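ATP-dependent RNA helicase HrpB (Escherichia coli, PDB 6EUD) hydrolyses ATP to ADP and phosphate as a bacterial DExH-box enzyme of the DEAH/RHA group, with RNA helicase activity and binding to single-stranded RNA. Local coordinates at residues Pro606-Asp609 and Glu610-Gln613; Leu661-Leu664 and Glu665-Leu669. All coordinates share one frame; numbering follows the deposited sequence.

Contact 1: residues Pro606-Asp609 and Glu610-Gln613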
loop_
_atom_site.group_PDB
_atom_site.type_symbol
_atom_site.label_atom_id
_atom_site.label_comp_id
_atom_site.label_asym_id
_atom_site.label_seq_id
_atom_site.Cartn_x
_atom_site.Cartn_y
_atom_site.Cartn_z
ATOM N N PRO A 606 -25.183 0.343 -35.601
ATOM C CA PRO A 606 -23.871 0.881 -35.236
ATOM C C PRO A 606 -22.943 1.098 -36.427
ATOM O O PRO A 606 -23.056 0.418 -37.446
ATOM C CB PRO A 606 -23.300 -0.203 -34.314
ATOM C CG PRO A 606 -24.028 -1.485 -34.713
ATOM C CD PRO A 606 -25.180 -1.130 -35.623
ATOM N N SER A 607 -22.015 2.039 -36.285
ATOM C CA SER A 607 -20.931 2.150 -37.239
ATOM C C SER A 607 -20.161 0.851 -37.173
ATOM O O SER A 607 -20.368 0.039 -36.264
ATOM C CB SER A 607 -20.008 3.324 -36.924
ATOM O OG SER A 607 -19.155 3.022 -35.829
ATOM N N GLU A 608 -19.248 0.648 -38.108
ATOM C CA GLU A 608 -18.548 -0.621 -38.124
ATOM C C GLU A 608 -17.405 -0.672 -37.146
ATOM O O GLU A 608 -17.072 -1.740 -36.647
ATOM C CB GLU A 608 -18.048 -0.951 -39.512
ATOM C CG GLU A 608 -19.202 -1.250 -40.418
ATOM C CD GLU A 608 -19.289 -2.714 -40.701
ATOM O OE1 GLU A 608 -18.220 -3.354 -40.777
ATOM O OE2 GLU A 608 -20.423 -3.229 -40.818
ATOM N N ASP A 609 -16.814 0.480 -36.861
ATOM C CA ASP A 609 -15.821 0.567 -35.810
ATOM C C ASP A 609 -16.511 0.295 -34.478
ATOM O O ASP A 609 -15.914 -0.284 -33.571
ATOM C CB ASP A 609 -15.145 1.938 -35.819
ATOM C CG ASP A 609 -14.336 2.177 -37.080
ATOM O OD1 ASP A 609 -14.573 1.472 -38.084
ATOM O OD2 ASP A 609 -13.485 3.090 -37.078
ATOM N N GLU A 610 -17.775 0.704 -34.373
ATOM C CA GLU A 610 -18.569 0.452 -33.171
ATOM C C GLU A 610 -18.900 -1.034 -33.020
ATOM O O GLU A 610 -18.749 -1.618 -31.938
ATOM C CB GLU A 610 -19.854 1.275 -33.193
ATOM C CG GLU A 610 -19.676 2.676 -32.652
ATOM C CD GLU A 610 -20.958 3.489 -32.665
ATOM O OE1 GLU A 610 -21.889 3.140 -33.421
ATOM O OE2 GLU A 610 -21.030 4.475 -31.901
ATOM N N LEU A 611 -19.340 -1.634 -34.117
ATOM C CA LEU A 611 -19.717 -3.038 -34.137
ATOM C C LEU A 611 -18.551 -3.940 -33.740
ATOM O O LEU A 611 -18.706 -4.853 -32.922
ATOM C CB LEU A 611 -20.229 -3.425 -35.526
ATOM C CG LEU A 611 -20.660 -4.873 -35.684
ATOM C CD1 LEU A 611 -21.934 -5.125 -34.888
ATOM C CD2 LEU A 611 -20.839 -5.206 -37.153
ATOM N N HIS A 612 -17.386 -3.682 -34.322
ATOM C CA HIS A 612 -16.216 -4.481 -34.025
ATOM C C HIS A 612 -15.865 -4.374 -32.563
ATOM O O HIS A 612 -15.533 -5.372 -31.913
ATOM C CB HIS A 612 -15.048 -4.045 -34.889
ATOM C CG HIS A 612 -15.290 -4.257 -36.343
ATOM N ND1 HIS A 612 -14.691 -3.494 -37.317
ATOM C CD2 HIS A 612 -16.077 -5.149 -36.988
ATOM C CE1 HIS A 612 -15.100 -3.907 -38.506
ATOM N NE2 HIS A 612 -15.940 -4.910 -38.333
ATOM N N GLN A 613 -15.961 -3.159 -32.043
ATOM C CA GLN A 613 -15.679 -2.931 -30.645
ATOM C C GLN A 613 -16.697 -3.687 -29.787
ATOM O O GLN A 613 -16.321 -4.340 -28.803
ATOM C CB GLN A 613 -15.685 -1.433 -30.324
ATOM C CG GLN A 613 -15.189 -1.108 -28.908
ATOM C CD GLN A 613 -13.704 -1.481 -28.679
ATOM O OE1 GLN A 613 -12.855 -1.259 -29.549
ATOM N NE2 GLN A 613 -13.402 -2.052 -27.508
#

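Contact 2: residues Leu661-Leu664 and Glu665-Leu669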
loop_
_atom_site.group_PDB
_atom_site.type_symbol
_atom_site.label_atom_id
_atom_site.label_comp_id
_atom_site.label_asym_id
_atom_site.label_seq_id
_atom_site.Cartn_x
_atom_site.Cartn_y
_atom_site.Cartn_z
ATOM N N LEU A 661 -7.498 -11.436 -23.793
ATOM C CA LEU A 661 -8.778 -10.740 -23.612
ATOM C C LEU A 661 -8.554 -9.248 -23.377
ATOM O O LEU A 661 -9.286 -8.407 -23.900
ATOM C CB LEU A 661 -9.564 -11.353 -22.454
ATOM C CG LEU A 661 -10.146 -12.730 -22.793
ATOM C CD1 LEU A 661 -10.735 -13.395 -21.565
ATOM C CD2 LEU A 661 -11.189 -12.631 -23.904
ATOM N N ALA A 662 -7.515 -8.917 -22.620
ATOM C CA ALA A 662 -7.244 -7.520 -22.301
ATOM C C ALA A 662 -6.748 -6.753 -23.524
ATOM O O ALA A 662 -7.013 -5.554 -23.663
ATOM C CB ALA A 662 -6.242 -7.425 -21.166
ATOM N N ALA A 663 -6.049 -7.443 -24.422
ATOM C CA ALA A 663 -5.394 -6.764 -25.543
ATOM C C ALA A 663 -6.090 -6.952 -26.895
ATOM O O ALA A 663 -5.496 -6.659 -27.937
ATOM C CB ALA A 663 -3.943 -7.221 -25.651
ATOM N N LEU A 664 -7.332 -7.433 -26.886
ATOM C CA LEU A 664 -8.090 -7.695 -28.129
ATOM C C LEU A 664 -8.020 -6.545 -29.134
ATOM O O LEU A 664 -7.879 -6.762 -30.343
ATOM C CB LEU A 664 -9.555 -7.982 -27.800
ATOM C CG LEU A 664 -9.803 -9.336 -27.147
ATOM C CD1 LEU A 664 -11.244 -9.434 -26.670
ATOM C CD2 LEU A 664 -9.478 -10.431 -28.144
ATOM N N GLU A 665 -8.110 -5.323 -28.611
ATOM C CA GLU A 665 -7.993 -4.109 -29.409
ATOM C C GLU A 665 -6.662 -4.063 -30.172
ATOM O O GLU A 665 -6.598 -3.626 -31.319
ATOM C CB GLU A 665 -8.140 -2.872 -28.504
ATOM C CG GLU A 665 -9.583 -2.592 -28.028
ATOM C CD GLU A 665 -10.056 -3.537 -26.916
ATOM O OE1 GLU A 665 -9.203 -4.196 -26.269
ATOM O OE2 GLU A 665 -11.287 -3.627 -26.685
ATOM N N THR A 666 -5.595 -4.536 -29.542
ATOM C CA THR A 666 -4.284 -4.459 -30.171
ATOM C C THR A 666 -4.017 -5.638 -31.140
ATOM O O THR A 666 -3.592 -5.407 -32.270
ATOM C CB THR A 666 -3.167 -4.368 -29.102
ATOM O OG1 THR A 666 -3.174 -5.542 -28.288
ATOM C CG2 THR A 666 -3.411 -3.197 -28.200
ATOM N N TRP A 667 -4.294 -6.882 -30.736
ATOM C CA TRP A 667 -3.941 -8.023 -31.593
ATOM C C TRP A 667 -5.046 -8.533 -32.527
ATOM O O TRP A 667 -4.741 -9.112 -33.579
ATOM C CB TRP A 667 -3.417 -9.198 -30.739
ATOM C CG TRP A 667 -4.420 -9.944 -29.901
ATOM C CD1 TRP A 667 -4.838 -9.612 -28.651
ATOM C CD2 TRP A 667 -5.082 -11.182 -30.226
ATOM N NE1 TRP A 667 -5.740 -10.544 -28.180
ATOM C CE2 TRP A 667 -5.904 -11.520 -29.128
ATOM C CE3 TRP A 667 -5.071 -12.028 -31.343
ATOM C CZ2 TRP A 667 -6.711 -12.673 -29.114
ATOM C CZ3 TRP A 667 -5.868 -13.174 -31.329
ATOM C CH2 TRP A 667 -6.681 -13.485 -30.222
ATOM N N LEU A 668 -6.313 -8.322 -32.165
ATOM C CA LEU A 668 -7.410 -8.939 -32.904
ATOM C C LEU A 668 -8.179 -7.956 -33.761
ATOM O O LEU A 668 -8.519 -8.262 -34.908
ATOM C CB LEU A 668 -8.377 -9.640 -31.952
ATOM C CG LEU A 668 -9.476 -10.353 -32.745
ATOM C CD1 LEU A 668 -8.831 -11.383 -33.696
ATOM C CD2 LEU A 668 -10.526 -11.008 -31.823
ATOM N N LEU A 669 -8.466 -6.783 -33.202
ATOM C CA LEU A 669 -9.234 -5.751 -33.905
ATOM C C LEU A 669 -8.660 -5.346 -35.279
ATOM O O LEU A 669 -9.434 -5.212 -36.223
ATOM C CB LEU A 669 -9.391 -4.508 -33.013
ATOM C CG LEU A 669 -10.099 -3.284 -33.612
ATOM C CD1 LEU A 669 -11.509 -3.613 -34.101
ATOM C CD2 LEU A 669 -10.124 -2.157 -32.587
#

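Contact 1: residues Pro606-Asp609 and Glu610-Gln613
A capping box between Ser607 and Glu610 opens helix 608-622, each side chain bonding to the other residue's backbone N-H. Ser607 OG accepts from Glu610 N at 3.1 Å; chi1 of 76° sets Ser607 OG between its own N and carbonyl carbon, within reach of the Glu610 N-H. The return bond runs from Ser607 N to Glu610 OE1, also 3.1 Å, and reaches the carboxylate on its anti side, 27° out of plane. Glu610 gets there with an extended chain whose CG passes close by Ser607 OG, while OE2 forms a salt bridge with Arg589. The box thus supplies acceptors for two N-H groups at the start of the helix, where no preceding turn offers carbonyls. Just ahead of the box, Pro606 CG rests 4.2 Å from Leu611 CD1, an apolar touch beside the polar cap. Regular i to i+4 bonds follow, Leu611 N to Ser607 O at 2.9 Å and His612 N to Glu608 O at 3.0 Å. His612, a buried residue, packs on Met672 and donates NE2 to the carbonyl of Val675; over one of its ring faces, offset toward the rim, Glu608 O sits 3.0 Å from the His612 ring plane.

Contact 2: residues Leu661-Leu664 and Glu665-Leu669
Ala663 and Trp667 meet where helix 657-662 breaks and the short helix 664-667 starts, Ala663 taking the N-cap position. Trp667 CB carries the indole with CG between the backbone N and the carbonyl carbon (chi1 72°), which swings the ring back along the preceding turn. Trp667 CD1 comes first, 3.1 Å from Ala663 O, with Ala663 CB in the ring plane at the indole edge. NE1 passes beside the backbone of Leu664 and donates to the carbonyl of Leu660, so the polar atom of this buried residue is satisfied by the end of the previous helix. Farther out, Trp667 CZ2 lies 3.7 Å from Leu664 CD2, the two side chains running side by side. Leu668 CB lies over the centre of one indole face, 4.0 Å above its plane. Replacing Trp667 by an alanine removes the indole and is likely to leave the Leu660 carbonyl without this donor and open a gap beside Leu664 and Leu668. The backbone turn is gathered on Ala663 O, which accepts three bonds: from Thr666 OG1 at 2.6 Å, in the carbonyl plane on a lone pair; from Thr666 N, 46° out of that plane; and from Trp667 N at 3.1 Å. Leu664 O then takes both Leu668 N and Leu669 N, each at 2.9 Å. Around this turn, Leu664 packs on Leu616 and Arg620 of helix 608-622, Leu668 touches Leu627 and Leu684 in loops, and Trp667 touches Leu693, just after helix 686-692.

How the contacts relate
Contact 1 precedes contact 2 along the chain, with helix 631-646 between them, and their centres lie about 15 Å apart on the same side of the chain's centre. Contact 1 starts helix 608-622; contact 2, at the junction of helices 657-662 and 664-667, packs against that same helix. They touch directly: Gln613 NE2 is 2.8 Å from Glu665 OE2, a probable hydrogen bond, and His612 CB packs 3.7 Å from Leu669 CD1. Glu665 OE1 forms a salt bridge with Arg620, so its carboxylate links two places on helix 608-622. Both contacts lie away from the predicted ATP site and the DEFH box, in the helical region that follows strand 596-602.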